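Local structure of tyrosinase (Aspergillus oryzae, 6JU8) at residues 334-346 / 355-367. The protein probably oxidises L-tyrosine and L-dopa to L-dopaquinone with molecular oxygen, using copper ions. The protein carries 1 engineered substitution. Numbering follows the deposited sequence.
With CU (copper (II) ion), chain D.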
# COMPACT_ATOMS: atom_id res chain seq x y z
N ASN A 334 -11.30 -11.57 15.78
CA ASN A 334 -10.22 -12.11 14.95
C ASN A 334 -10.21 -11.40 13.61
O ASN A 334 -9.14 -11.02 13.11
CB ASN A 334 -10.40 -13.62 14.80
CG ASN A 334 -9.88 -14.36 16.01
OD1 ASN A 334 -8.67 -14.56 16.15
ND2 ASN A 334 -10.78 -14.80 16.87
N VAL A 335 -11.36 -11.22 12.96
CA VAL A 335 -11.36 -10.55 11.65
C VAL A 335 -10.83 -9.14 11.78
O VAL A 335 -10.04 -8.69 10.94
CB VAL A 335 -12.76 -10.60 11.03
CG1 VAL A 335 -12.76 -9.80 9.74
CG2 VAL A 335 -13.16 -12.05 10.77
N HIS A 336 -11.19 -8.39 12.84
CA HIS A 336 -10.58 -7.08 13.07
C HIS A 336 -9.05 -7.18 13.08
O HIS A 336 -8.35 -6.38 12.44
CB HIS A 336 -11.03 -6.53 14.42
CG HIS A 336 -12.25 -5.66 14.42
ND1 HIS A 336 -12.21 -4.36 13.97
CD2 HIS A 336 -13.52 -5.87 14.85
CE1 HIS A 336 -13.40 -3.80 14.13
NE2 HIS A 336 -14.23 -4.70 14.62
N ASN A 337 -8.52 -8.16 13.82
CA ASN A 337 -7.06 -8.29 13.91
C ASN A 337 -6.46 -8.57 12.54
O ASN A 337 -5.40 -8.02 12.18
CB ASN A 337 -6.70 -9.43 14.86
CG ASN A 337 -6.93 -9.05 16.31
OD1 ASN A 337 -7.02 -7.88 16.66
ND2 ASN A 337 -7.00 -10.09 17.14
N TRP A 338 -7.09 -9.48 11.80
CA TRP A 338 -6.51 -9.94 10.53
C TRP A 338 -6.58 -8.86 9.46
O TRP A 338 -5.72 -8.81 8.59
CB TRP A 338 -7.19 -11.23 10.05
CG TRP A 338 -7.07 -12.33 11.06
CD1 TRP A 338 -6.14 -12.46 12.06
CD2 TRP A 338 -7.93 -13.47 11.14
NE1 TRP A 338 -6.40 -13.61 12.77
CE2 TRP A 338 -7.48 -14.25 12.22
CE3 TRP A 338 -9.05 -13.92 10.42
CZ2 TRP A 338 -8.09 -15.45 12.61
CZ3 TRP A 338 -9.64 -15.10 10.81
CH2 TRP A 338 -9.17 -15.87 11.89
N VAL A 339 -7.59 -7.98 9.52
CA VAL A 339 -7.67 -6.88 8.55
C VAL A 339 -6.68 -5.78 8.91
O VAL A 339 -6.02 -5.23 8.03
CB VAL A 339 -9.09 -6.30 8.53
CG1 VAL A 339 -9.17 -5.02 7.69
CG2 VAL A 339 -10.07 -7.33 7.97
N GLY A 340 -6.59 -5.42 10.19
CA GLY A 340 -5.86 -4.24 10.60
C GLY A 340 -4.37 -4.47 10.77
O GLY A 340 -3.58 -3.55 10.59
N GLY A 341 -4.01 -5.70 11.16
CA GLY A 341 -2.64 -5.99 11.57
C GLY A 341 -2.56 -5.89 13.09
O GLY A 341 -2.95 -4.85 13.65
N PHE A 342 -2.09 -6.96 13.71
CA PHE A 342 -2.17 -7.11 15.15
C PHE A 342 -0.82 -7.27 15.83
O PHE A 342 -0.79 -7.59 17.03
CB PHE A 342 -3.11 -8.30 15.51
CG PHE A 342 -2.66 -9.59 14.87
CD1 PHE A 342 -1.88 -10.50 15.57
CD2 PHE A 342 -2.99 -9.90 13.56
CE1 PHE A 342 -1.41 -11.65 14.96
CE2 PHE A 342 -2.53 -11.05 12.94
CZ PHE A 342 -1.76 -11.94 13.65
N MET A 343 0.27 -7.07 15.09
CA MET A 343 1.61 -7.21 15.65
C MET A 343 2.45 -5.97 15.35
O MET A 343 2.96 -5.82 14.25
CB MET A 343 2.33 -8.43 15.10
CG MET A 343 1.80 -9.73 15.64
SD MET A 343 2.72 -11.18 15.09
CE MET A 343 2.25 -11.32 13.39
N PHE A 344 2.54 -5.06 16.30
CA PHE A 344 3.38 -3.87 16.15
C PHE A 344 4.84 -4.23 16.43
O PHE A 344 5.70 -3.84 15.64
CB PHE A 344 2.89 -2.79 17.11
CG PHE A 344 3.72 -1.54 17.23
CD1 PHE A 344 3.83 -0.68 16.13
CD2 PHE A 344 4.37 -1.19 18.39
CE1 PHE A 344 4.56 0.50 16.20
CE2 PHE A 344 5.10 -0.02 18.49
CZ PHE A 344 5.19 0.83 17.39
N SER A 345 5.07 -4.96 17.51
CA SER A 345 6.43 -5.38 17.84
C SER A 345 6.83 -6.54 16.92
O SER A 345 6.00 -7.33 16.47
CB SER A 345 6.53 -5.78 19.30
OG SER A 345 5.81 -6.97 19.60
N ARG A 346 8.11 -6.61 16.60
CA ARG A 346 8.59 -7.62 15.66
C ARG A 346 8.46 -9.00 16.29
O ARG A 346 8.93 -9.23 17.41
CB ARG A 346 10.03 -7.33 15.26
CG ARG A 346 10.46 -8.11 14.02
CD ARG A 346 11.84 -7.68 13.55
NE ARG A 346 12.86 -8.29 14.40
CZ ARG A 346 14.14 -7.98 14.41
NH1 ARG A 346 14.59 -7.03 13.58
NH2 ARG A 346 14.98 -8.60 15.23
N TRP A 355 3.87 -9.58 10.22
CA TRP A 355 4.22 -8.41 11.04
C TRP A 355 3.53 -7.14 10.54
O TRP A 355 3.47 -6.90 9.33
CB TRP A 355 5.73 -8.21 10.97
CG TRP A 355 6.32 -7.18 11.87
CD1 TRP A 355 5.80 -6.58 12.99
CD2 TRP A 355 7.64 -6.62 11.69
NE1 TRP A 355 6.69 -5.67 13.53
CE2 TRP A 355 7.84 -5.69 12.73
CE3 TRP A 355 8.64 -6.82 10.74
CZ2 TRP A 355 9.02 -4.95 12.85
CZ3 TRP A 355 9.83 -6.09 10.86
CH2 TRP A 355 10.01 -5.17 11.91
N GLY A 356 3.00 -6.36 11.46
CA GLY A 356 2.55 -5.01 11.27
C GLY A 356 1.23 -4.73 11.96
O GLY A 356 0.40 -5.64 12.10
N ALA A 357 1.05 -3.48 12.39
CA ALA A 357 -0.19 -3.14 13.10
C ALA A 357 -0.94 -2.02 12.37
O ALA A 357 -0.36 -1.22 11.63
CB ALA A 357 0.12 -2.69 14.52
N GLY A 358 -2.23 -1.93 12.64
CA GLY A 358 -3.04 -0.88 12.00
C GLY A 358 -4.40 -0.79 12.67
O GLY A 358 -4.76 -1.54 13.57
N HIS A 359 -5.16 0.19 12.19
CA HIS A 359 -6.31 0.70 12.91
C HIS A 359 -7.33 -0.38 13.25
O HIS A 359 -7.86 -0.39 14.37
CB HIS A 359 -6.97 1.84 12.10
CG HIS A 359 -6.09 3.07 12.16
ND1 HIS A 359 -4.87 3.12 11.50
CD2 HIS A 359 -6.21 4.26 12.77
CE1 HIS A 359 -4.29 4.27 11.75
NE2 HIS A 359 -5.08 5.01 12.52
N MET A 360 -7.65 -1.25 12.29
CA MET A 360 -8.74 -2.19 12.52
C MET A 360 -8.50 -3.13 13.69
O MET A 360 -9.47 -3.73 14.20
CB MET A 360 -9.10 -2.97 11.25
CG MET A 360 -10.09 -2.22 10.37
SD MET A 360 -11.80 -2.31 11.01
CE MET A 360 -12.20 -4.01 10.60
N SER A 361 -7.26 -3.32 14.13
CA SER A 361 -7.06 -4.25 15.26
C SER A 361 -7.20 -3.58 16.61
O SER A 361 -7.11 -4.28 17.62
CB SER A 361 -5.67 -4.90 15.19
OG SER A 361 -4.70 -3.94 15.57
N SER A 362 -7.44 -2.29 16.65
CA SER A 362 -7.41 -1.56 17.91
C SER A 362 -8.78 -0.93 18.15
O SER A 362 -9.23 -0.04 17.42
CB SER A 362 -6.32 -0.48 17.81
OG SER A 362 -6.39 0.37 18.93
N VAL A 363 -9.50 -1.40 19.17
CA VAL A 363 -10.87 -0.90 19.41
C VAL A 363 -10.93 0.61 19.43
O VAL A 363 -11.85 1.18 18.81
CB VAL A 363 -11.44 -1.48 20.72
CG1 VAL A 363 -12.67 -0.72 21.20
CG2 VAL A 363 -11.81 -2.95 20.50
N PRO A 364 -10.04 1.34 20.10
CA PRO A 364 -10.19 2.79 20.13
C PRO A 364 -10.18 3.47 18.76
O PRO A 364 -10.71 4.58 18.68
CB PRO A 364 -9.00 3.27 20.97
CG PRO A 364 -8.62 2.08 21.81
CD PRO A 364 -8.96 0.87 20.97
N VAL A 365 -9.59 2.87 17.71
CA VAL A 365 -9.47 3.57 16.44
C VAL A 365 -9.97 2.79 15.25
O VAL A 365 -9.88 3.30 14.12
CB VAL A 365 -8.02 4.06 16.19
CG1 VAL A 365 -7.61 5.11 17.22
CG2 VAL A 365 -7.05 2.88 16.18
N ALA A 366 -10.52 1.59 15.45
CA ALA A 366 -10.90 0.75 14.32
C ALA A 366 -11.94 1.41 13.43
O ALA A 366 -11.93 1.18 12.20
CB ALA A 366 -11.43 -0.58 14.85
N ALA A 367 -12.86 2.18 14.00
CA ALA A 367 -13.96 2.74 13.20
C ALA A 367 -13.48 3.79 12.22
O ALA A 367 -14.22 4.12 11.28
CB ALA A 367 -15.05 3.28 14.13
CU CU D . -16.01 -4.39 15.19
O HOH W 1 0.00 -8.24 12.38
O HOH W 2 -16.31 -3.04 16.99
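At one copper of the dinuclear centre, His336 of helix 328-340 binds the metal through NE2 (1.9 Å) and donates from ND1 to Met360 O (2.8 Å). The bond is bent (133° at the hydrogen), with the oxygen 23° out of the imidazole plane; gripped at both nitrogens, the ring can hardly turn. Met360, whose flexible, unbranched chain bends at chi2 and chi3, crosses the imidazole at about a right angle and brings its CE to 3.4 Å from His336 ND1. His332 and His376 complete the protein ligands of this copper. At the helix end the glycine backbone packs close: Gly340 CA lies 3.5 Å from Met360 CB. Gly341 leaves the helix with positive phi, easy for glycine. Beyond, Phe342 and Met343 both face Gly356 in a classic beta bulge, and a water bridges Phe342 N and Gly356 O. Indole suits the far end, with a donor edge and a broad face: Trp355 NE1 donates to Phe344 O (3.0 Å) by a nearly straight bond, while Arg346 CG sits 3.5 Å from the centroid of the Trp355 six-membered ring, a CH-pi contact. The bulged hairpin thus follows the helix supplying His332 and His336, two of one copper's three histidines in a type-3 site.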